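Long-range contacts in Lic11098 (Leptospira interrogans serogroup Icterohaemorrhagiae serovar copenhageni, PDB 4U08), which is of unknown function but, as a leucine-rich repeat solenoid of a human pathogen, probably serves as a virulence factor that binds other molecules: residues 237-242 with 258-263; 306-311 with 324-329. One frame throughout, in Å; residues are numbered along the deposited sequence.

Contact 1. Residues 237-242 with 258-263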
ATOM      1  N   ASN A 237      -9.682  -8.774   4.814  1.00 33.68           N
ATOM      2  CA  ASN A 237      -9.264  -9.341   6.092  1.00 34.94           C
ATOM      3  C   ASN A 237     -10.540  -9.963   6.698  1.00 40.62           C
ATOM      4  O   ASN A 237     -11.517 -10.140   5.966  1.00 41.34           O
ATOM      5  CB  ASN A 237      -8.617  -8.290   7.000  1.00 29.89           C
ATOM      6  CG  ASN A 237      -7.165  -8.092   6.668  1.00 40.51           C
ATOM      7  OD1 ASN A 237      -6.310  -8.865   7.090  1.00 35.52           O
ATOM      8  ND2 ASN A 237      -6.841  -7.073   5.894  1.00 28.14           N
ATOM      9  N   LYS A 238     -10.570 -10.225   8.005  1.00 37.50           N
ATOM     10  CA  LYS A 238     -11.720 -10.838   8.689  1.00 36.79           C
ATOM     11  C   LYS A 238     -12.168  -9.991   9.861  1.00 37.84           C
ATOM     12  O   LYS A 238     -12.659 -10.529  10.850  1.00 36.52           O
ATOM     13  CB  LYS A 238     -11.346 -12.260   9.177  1.00 38.95           C
ATOM     14  CG  LYS A 238     -11.044 -13.251   8.068  1.00 44.95           C
ATOM     15  CD  LYS A 238     -10.603 -14.590   8.654  1.00 63.37           C
ATOM     16  CE  LYS A 238     -10.529 -15.694   7.619  1.00 83.15           C
ATOM     17  NZ  LYS A 238      -9.354 -15.548   6.716  1.00 97.33           N
ATOM     18  N   LEU A 239     -12.001  -8.649   9.767  1.00 33.93           N
ATOM     19  CA  LEU A 239     -12.379  -7.737  10.837  1.00 32.99           C
ATOM     20  C   LEU A 239     -13.846  -7.758  11.114  1.00 37.34           C
ATOM     21  O   LEU A 239     -14.665  -7.605  10.201  1.00 34.74           O
ATOM     22  CB  LEU A 239     -11.908  -6.287  10.576  1.00 33.28           C
ATOM     23  CG  LEU A 239     -10.399  -6.099  10.335  1.00 37.96           C
ATOM     24  CD1 LEU A 239     -10.109  -4.725   9.756  1.00 38.93           C
ATOM     25  CD2 LEU A 239      -9.609  -6.306  11.609  1.00 37.58           C
ATOM     26  N   THR A 240     -14.170  -7.921  12.387  1.00 35.69           N
ATOM     27  CA  THR A 240     -15.552  -7.980  12.853  1.00 36.76           C
ATOM     28  C   THR A 240     -15.898  -6.712  13.579  1.00 40.79           C
ATOM     29  O   THR A 240     -17.058  -6.335  13.650  1.00 42.12           O
ATOM     30  CB  THR A 240     -15.801  -9.288  13.654  1.00 48.39           C
ATOM     31  OG1 THR A 240     -14.673  -9.589  14.494  1.00 48.12           O
ATOM     32  CG2 THR A 240     -16.032 -10.475  12.741  1.00 48.43           C
ATOM     33  N   THR A 241     -14.878  -5.990  14.046  1.00 37.57           N
ATOM     34  CA  THR A 241     -15.045  -4.729  14.769  1.00 37.81           C
ATOM     35  C   THR A 241     -13.788  -3.832  14.568  1.00 37.96           C
ATOM     36  O   THR A 241     -12.730  -4.344  14.222  1.00 36.58           O
ATOM     37  CB  THR A 241     -15.326  -5.028  16.269  1.00 56.64           C
ATOM     38  OG1 THR A 241     -15.687  -3.824  16.940  1.00 66.64           O
ATOM     39  CG2 THR A 241     -14.152  -5.717  16.983  1.00 53.23           C
ATOM     40  N   LEU A 242     -13.931  -2.522  14.781  1.00 36.02           N
ATOM     41  CA  LEU A 242     -12.807  -1.562  14.778  1.00 35.15           C
ATOM     42  C   LEU A 242     -12.664  -1.053  16.216  1.00 37.99           C
ATOM     43  O   LEU A 242     -13.685  -0.768  16.843  1.00 38.22           O
ATOM     44  CB  LEU A 242     -13.059  -0.363  13.843  1.00 34.30           C
ATOM     45  CG  LEU A 242     -13.222  -0.633  12.338  1.00 37.15           C
ATOM     46  CD1 LEU A 242     -13.486   0.659  11.607  1.00 35.30           C
ATOM     47  CD2 LEU A 242     -11.981  -1.337  11.744  1.00 39.50           C
ATOM     48  N   TYR A 258     -12.838  -2.729   2.486  1.00 31.90           N
ATOM     49  CA  TYR A 258     -13.527  -3.554   1.500  1.00 34.39           C
ATOM     50  C   TYR A 258     -13.376  -5.048   1.842  1.00 38.56           C
ATOM     51  O   TYR A 258     -12.278  -5.505   2.159  1.00 36.15           O
ATOM     52  CB  TYR A 258     -12.989  -3.249   0.080  1.00 38.79           C
ATOM     53  CG  TYR A 258     -13.304  -4.293  -0.968  1.00 46.84           C
ATOM     54  CD1 TYR A 258     -12.309  -5.129  -1.468  1.00 48.99           C
ATOM     55  CD2 TYR A 258     -14.601  -4.439  -1.475  1.00 50.28           C
ATOM     56  CE1 TYR A 258     -12.594  -6.095  -2.437  1.00 52.35           C
ATOM     57  CE2 TYR A 258     -14.898  -5.401  -2.440  1.00 51.76           C
ATOM     58  CZ  TYR A 258     -13.889  -6.218  -2.930  1.00 62.97           C
ATOM     59  OH  TYR A 258     -14.185  -7.158  -3.893  1.00 65.08           O
ATOM     60  N   GLU A 259     -14.490  -5.775   1.818  1.00 34.45           N
ATOM     61  CA  GLU A 259     -14.545  -7.213   2.070  1.00 34.26           C
ATOM     62  C   GLU A 259     -14.005  -7.617   3.454  1.00 36.74           C
ATOM     63  O   GLU A 259     -13.069  -8.407   3.564  1.00 38.51           O
ATOM     64  CB  GLU A 259     -13.876  -8.011   0.928  1.00 36.09           C
ATOM     65  CG  GLU A 259     -14.871  -8.372  -0.167  1.00 58.06           C
ATOM     66  CD  GLU A 259     -14.455  -9.440  -1.163  1.00 97.92           C
ATOM     67  OE1 GLU A 259     -13.633 -10.318  -0.806  1.00103.36           O
ATOM     68  OE2 GLU A 259     -14.998  -9.428  -2.293  1.00 98.66           O
ATOM     69  N   ASN A 260     -14.574  -7.038   4.497  1.00 30.73           N
ATOM     70  CA  ASN A 260     -14.312  -7.450   5.863  1.00 31.03           C
ATOM     71  C   ASN A 260     -15.647  -8.011   6.376  1.00 34.82           C
ATOM     72  O   ASN A 260     -16.531  -8.299   5.557  1.00 34.00           O
ATOM     73  CB  ASN A 260     -13.724  -6.326   6.728  1.00 27.17           C
ATOM     74  CG  ASN A 260     -12.221  -6.260   6.591  1.00 42.02           C
ATOM     75  OD1 ASN A 260     -11.501  -7.015   7.232  1.00 38.44           O
ATOM     76  ND2 ASN A 260     -11.711  -5.438   5.683  1.00 32.12           N
ATOM     77  N   GLN A 261     -15.821  -8.149   7.671  1.00 32.66           N
ATOM     78  CA  GLN A 261     -17.066  -8.712   8.186  1.00 32.83           C
ATOM     79  C   GLN A 261     -17.613  -7.794   9.247  1.00 34.14           C
ATOM     80  O   GLN A 261     -18.180  -8.246  10.237  1.00 35.47           O
ATOM     81  CB  GLN A 261     -16.847 -10.164   8.684  1.00 34.03           C
ATOM     82  CG  GLN A 261     -16.116 -11.082   7.683  1.00 49.05           C
ATOM     83  CD  GLN A 261     -15.740 -12.470   8.192  1.00 66.36           C
ATOM     84  OE1 GLN A 261     -15.309 -13.336   7.412  1.00 59.15           O
ATOM     85  NE2 GLN A 261     -15.890 -12.730   9.496  1.00 53.52           N
ATOM     86  N   LEU A 262     -17.438  -6.463   9.045  1.00 28.99           N
ATOM     87  CA  LEU A 262     -17.887  -5.447  10.002  1.00 27.68           C
ATOM     88  C   LEU A 262     -19.392  -5.378  10.095  1.00 32.39           C
ATOM     89  O   LEU A 262     -20.045  -5.358   9.071  1.00 33.30           O
ATOM     90  CB  LEU A 262     -17.333  -4.037   9.643  1.00 27.77           C
ATOM     91  CG  LEU A 262     -15.810  -3.901   9.672  1.00 30.70           C
ATOM     92  CD1 LEU A 262     -15.386  -2.596   9.027  1.00 32.17           C
ATOM     93  CD2 LEU A 262     -15.304  -3.962  11.113  1.00 30.44           C
ATOM     94  N   THR A 263     -19.928  -5.293  11.295  1.00 30.91           N
ATOM     95  CA  THR A 263     -21.382  -5.220  11.496  1.00 33.73           C
ATOM     96  C   THR A 263     -21.759  -3.826  11.967  1.00 39.70           C
ATOM     97  O   THR A 263     -22.847  -3.336  11.643  1.00 40.18           O
ATOM     98  CB  THR A 263     -21.872  -6.327  12.450  1.00 40.89           C
ATOM     99  OG1 THR A 263     -21.148  -6.259  13.679  1.00 44.78           O
ATOM    100  CG2 THR A 263     -21.729  -7.714  11.850  1.00 36.15           C
TER
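Asn260 and Leu239 lie side by side and point the same way, so that the amide oxygen of Asn260 lies against the flank of Leu239. Asn260 OD1 rests 3.4 Å from Leu239 CG and, at the foot of that side chain, accepts the backbone N-H of Leu239 at 3.1 Å, in the carbonyl plane and on a lone pair. A chi1 of -86° sets CG of Asn260 beside its own backbone N, and chi2 of -82° turns ND2 to the carbonyl oxygens of Leu234 and Leu257, so the buried amide is used at both ends. This is the asparagine ladder of a leucine-rich repeat solenoid: Asn237 occupies the equivalent place one coil earlier, where its OD1 accepts from Leu216 N. A backbone bond from Gln261 N to Leu239 O, 2.8 Å long, joins the same two coils. Further along the segments, Leu262 and Leu242 cross at about a right angle, CD2 of Leu262 standing 4.1 Å from CG of Leu242. The same methyl lies 3.6 Å from Thr241 N, and so packs against the backbone of the neighbouring coil at Thr240 and Thr241. On the exposed side, Gln261 extends alongside Thr240, its NE2 4.0 Å from Thr240 CG2.

Contact 2. Residues 306-311 with 324-329; sequences NQLNFL and LDLEHN. With ZN (zinc ion), chain C.
Asn329 and Leu308 both carry CG beside the backbone N, anti to the carbonyl carbon (chi1 -84° and -65°), and on backbones that follow similar paths the two side chains run alongside each other in the same direction. The Asn329 amide thus comes up to the backbone of the preceding coil, where its OD1 accepts Leu308 N at 3.1 Å, although the exact place of this oxygen is less sure. Its ND2 donates to Leu326 O at 3.0 Å, from above the carbonyl plane, and also to Leu303 O of the preceding coil. Among the buried leucines, Leu311 and Leu326 reach toward each other tip to tip, CD1 to CD1 3.8 Å apart, while Leu308 crosses Leu326 at about a right angle. Such inward leucines and a laddered asparagine mark the leucine-rich repeat. Asn306 O and His328 O approach to 3.3 Å. One water donates to both, and its oxygen lies 2.6 Å from Asn306 O. His328 binds a zinc ion through NE2 at 2.0 Å, with a water as a further ligand. By donating a hydrogen bond to each of two close carbonyl acceptors, the bridging water probably eases their mutual repulsion.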
ATOM      1  N   ASN A 306     -23.705  -3.908   1.919  1.00 26.79           N
ATOM      2  CA  ASN A 306     -23.904  -4.008   3.341  1.00 28.47           C
ATOM      3  C   ASN A 306     -25.384  -4.474   3.512  1.00 34.16           C
ATOM      4  O   ASN A 306     -26.065  -4.855   2.540  1.00 36.67           O
ATOM      5  CB  ASN A 306     -23.728  -2.643   3.992  1.00 38.09           C
ATOM      6  CG  ASN A 306     -22.343  -2.272   4.299  1.00 69.32           C
ATOM      7  OD1 ASN A 306     -21.843  -1.232   3.867  1.00 75.64           O
ATOM      8  ND2 ASN A 306     -21.679  -3.130   5.019  1.00 57.19           N
ATOM      9  N   GLN A 307     -25.896  -4.366   4.719  1.00 31.12           N
ATOM     10  CA  GLN A 307     -27.246  -4.754   5.071  1.00 30.73           C
ATOM     11  C   GLN A 307     -27.955  -3.570   5.688  1.00 33.30           C
ATOM     12  O   GLN A 307     -28.793  -3.752   6.566  1.00 33.73           O
ATOM     13  CB  GLN A 307     -27.186  -5.945   6.049  1.00 32.79           C
ATOM     14  CG  GLN A 307     -26.717  -7.267   5.423  1.00 50.80           C
ATOM     15  CD  GLN A 307     -26.358  -8.324   6.460  1.00 75.06           C
ATOM     16  OE1 GLN A 307     -26.898  -8.377   7.584  1.00 61.21           O
ATOM     17  NE2 GLN A 307     -25.440  -9.213   6.096  1.00 75.47           N
ATOM     18  N   LEU A 308     -27.600  -2.334   5.272  1.00 28.89           N
ATOM     19  CA  LEU A 308     -28.249  -1.141   5.835  1.00 30.39           C
ATOM     20  C   LEU A 308     -29.735  -1.052   5.513  1.00 32.98           C
ATOM     21  O   LEU A 308     -30.121  -1.228   4.362  1.00 31.66           O
ATOM     22  CB  LEU A 308     -27.557   0.129   5.338  1.00 30.64           C
ATOM     23  CG  LEU A 308     -26.114   0.322   5.774  1.00 34.67           C
ATOM     24  CD1 LEU A 308     -25.462   1.421   4.933  1.00 35.28           C
ATOM     25  CD2 LEU A 308     -26.035   0.644   7.271  1.00 35.67           C
ATOM     26  N   ASN A 309     -30.567  -0.769   6.521  1.00 30.85           N
ATOM     27  CA  ASN A 309     -32.012  -0.611   6.321  1.00 30.74           C
ATOM     28  C   ASN A 309     -32.315   0.828   6.229  1.00 31.30           C
ATOM     29  O   ASN A 309     -33.220   1.217   5.499  1.00 31.63           O
ATOM     30  CB  ASN A 309     -32.815  -1.223   7.490  1.00 35.46           C
ATOM     31  CG  ASN A 309     -32.983  -2.708   7.339  1.00 50.98           C
ATOM     32  OD1 ASN A 309     -33.380  -3.200   6.282  1.00 40.52           O
ATOM     33  ND2 ASN A 309     -32.654  -3.447   8.383  1.00 46.63           N
ATOM     34  N   PHE A 310     -31.521   1.644   6.939  1.00 27.49           N
ATOM     35  CA  PHE A 310     -31.693   3.084   6.984  1.00 27.67           C
ATOM     36  C   PHE A 310     -30.342   3.771   7.120  1.00 33.43           C
ATOM     37  O   PHE A 310     -29.334   3.151   7.479  1.00 32.58           O
ATOM     38  CB  PHE A 310     -32.583   3.519   8.188  1.00 30.29           C
ATOM     39  CG  PHE A 310     -33.975   2.932   8.201  1.00 33.17           C
ATOM     40  CD1 PHE A 310     -34.989   3.486   7.425  1.00 37.04           C
ATOM     41  CD2 PHE A 310     -34.272   1.819   8.986  1.00 37.31           C
ATOM     42  CE1 PHE A 310     -36.271   2.905   7.399  1.00 38.01           C
ATOM     43  CE2 PHE A 310     -35.560   1.261   8.989  1.00 38.19           C
ATOM     44  CZ  PHE A 310     -36.547   1.813   8.202  1.00 36.37           C
ATOM     45  N   LEU A 311     -30.358   5.066   6.849  1.00 31.17           N
ATOM     46  CA  LEU A 311     -29.223   5.980   7.005  1.00 32.23           C
ATOM     47  C   LEU A 311     -29.562   6.993   8.094  1.00 38.18           C
ATOM     48  O   LEU A 311     -30.698   7.481   8.129  1.00 36.59           O
ATOM     49  CB  LEU A 311     -28.962   6.744   5.699  1.00 32.16           C
ATOM     50  CG  LEU A 311     -28.635   5.941   4.464  1.00 35.27           C
ATOM     51  CD1 LEU A 311     -28.497   6.859   3.274  1.00 36.13           C
ATOM     52  CD2 LEU A 311     -27.393   5.053   4.669  1.00 37.04           C
ATOM     53  N   LEU A 324     -21.481   8.684  -3.349  1.00 27.37           N
ATOM     54  CA  LEU A 324     -22.119   7.836  -2.324  1.00 25.67           C
ATOM     55  C   LEU A 324     -22.633   6.557  -2.958  1.00 28.60           C
ATOM     56  O   LEU A 324     -23.451   6.596  -3.889  1.00 27.84           O
ATOM     57  CB  LEU A 324     -23.225   8.620  -1.594  1.00 24.77           C
ATOM     58  CG  LEU A 324     -24.050   7.905  -0.492  1.00 25.88           C
ATOM     59  CD1 LEU A 324     -23.137   7.299   0.631  1.00 24.65           C
ATOM     60  CD2 LEU A 324     -25.108   8.878   0.095  1.00 28.04           C
ATOM     61  N   ASP A 325     -22.073   5.412  -2.530  1.00 22.78           N
ATOM     62  CA  ASP A 325     -22.461   4.143  -3.119  1.00 22.38           C
ATOM     63  C   ASP A 325     -23.237   3.302  -2.105  1.00 27.87           C
ATOM     64  O   ASP A 325     -22.661   2.815  -1.137  1.00 25.93           O
ATOM     65  CB  ASP A 325     -21.250   3.394  -3.716  1.00 22.86           C
ATOM     66  CG  ASP A 325     -21.563   2.066  -4.383  1.00 38.43           C
ATOM     67  OD1 ASP A 325     -22.778   1.670  -4.426  1.00 38.59           O
ATOM     68  OD2 ASP A 325     -20.615   1.401  -4.843  1.00 48.30           O
ATOM     69  N   LEU A 326     -24.545   3.102  -2.370  1.00 26.58           N
ATOM     70  CA  LEU A 326     -25.422   2.343  -1.460  1.00 25.49           C
ATOM     71  C   LEU A 326     -26.022   1.144  -2.121  1.00 28.06           C
ATOM     72  O   LEU A 326     -27.062   0.608  -1.681  1.00 25.99           O
ATOM     73  CB  LEU A 326     -26.501   3.266  -0.891  1.00 25.64           C
ATOM     74  CG  LEU A 326     -25.998   4.322   0.099  1.00 30.87           C
ATOM     75  CD1 LEU A 326     -26.927   5.509   0.123  1.00 31.77           C
ATOM     76  CD2 LEU A 326     -25.806   3.720   1.500  1.00 33.07           C
ATOM     77  N   GLU A 327     -25.346   0.677  -3.170  1.00 24.02           N
ATOM     78  CA  GLU A 327     -25.847  -0.447  -3.965  1.00 23.49           C
ATOM     79  C   GLU A 327     -26.047  -1.713  -3.156  1.00 28.46           C
ATOM     80  O   GLU A 327     -25.199  -2.043  -2.337  1.00 29.14           O
ATOM     81  CB  GLU A 327     -24.912  -0.715  -5.152  1.00 24.56           C
ATOM     82  CG  GLU A 327     -25.275  -1.964  -5.948  1.00 26.66           C
ATOM     83  CD  GLU A 327     -24.536  -2.156  -7.264  1.00 34.99           C
ATOM     84  OE1 GLU A 327     -23.969  -1.177  -7.799  1.00 34.25           O
ATOM     85  OE2 GLU A 327     -24.578  -3.289  -7.782  1.00 33.30           O
ATOM     86  N   HIS A 328     -27.159  -2.430  -3.405  1.00 26.39           N
ATOM     87  CA  HIS A 328     -27.439  -3.740  -2.814  1.00 25.76           C
ATOM     88  C   HIS A 328     -27.440  -3.748  -1.278  1.00 28.09           C
ATOM     89  O   HIS A 328     -26.847  -4.614  -0.642  1.00 29.59           O
ATOM     90  CB  HIS A 328     -26.474  -4.806  -3.399  1.00 27.20           C
ATOM     91  CG  HIS A 328     -27.036  -6.195  -3.364  1.00 31.46           C
ATOM     92  ND1 HIS A 328     -26.904  -7.010  -2.242  1.00 34.05           N
ATOM     93  CD2 HIS A 328     -27.750  -6.857  -4.298  1.00 33.33           C
ATOM     94  CE1 HIS A 328     -27.542  -8.134  -2.538  1.00 33.63           C
ATOM     95  NE2 HIS A 328     -28.055  -8.096  -3.771  1.00 33.35           N
ATOM     96  N   ASN A 329     -28.029  -2.734  -0.693  1.00 25.54           N
ATOM     97  CA  ASN A 329     -28.274  -2.730   0.742  1.00 25.27           C
ATOM     98  C   ASN A 329     -29.776  -3.105   0.823  1.00 34.09           C
ATOM     99  O   ASN A 329     -30.346  -3.621  -0.138  1.00 31.10           O
ATOM    100  CB  ASN A 329     -28.007  -1.352   1.351  1.00 23.91           C
ATOM    101  CG  ASN A 329     -26.559  -1.176   1.662  1.00 39.47           C
ATOM    102  OD1 ASN A 329     -26.072  -1.725   2.627  1.00 29.96           O
ATOM    103  ND2 ASN A 329     -25.822  -0.514   0.804  1.00 30.89           N
TER
HETATM  104 ZN    ZN C 501     -29.028  -9.556  -4.685  1.00 36.42          ZN
HETATM  105  O   HOH W   1     -26.688  -6.838   0.979  1.00 45.71           O
HETATM  106  O   HOH W   2     -27.456 -10.717  -4.498  1.00 46.20           O

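Both contacts join successive coils of one solenoid, and their centres lie 16 Å apart on the same side of the chain's centre. In both, an asparagine OD1 accepts from a backbone N of the preceding coil, so the repeat recurs in the chemistry. They differ in what surrounds it. Contact 1 stays within the loops that follow the strands and mixes a buried asparagine and leucine layer with exposed threonine, lysine and glutamine; a direct backbone bond helps to link its segments. Contact 2 is buried where its segments touch. It starts on strand 323-325, sets leucine ends against each other in the core, and uses a water between two carbonyls, one of them that of the zinc-binding histidine.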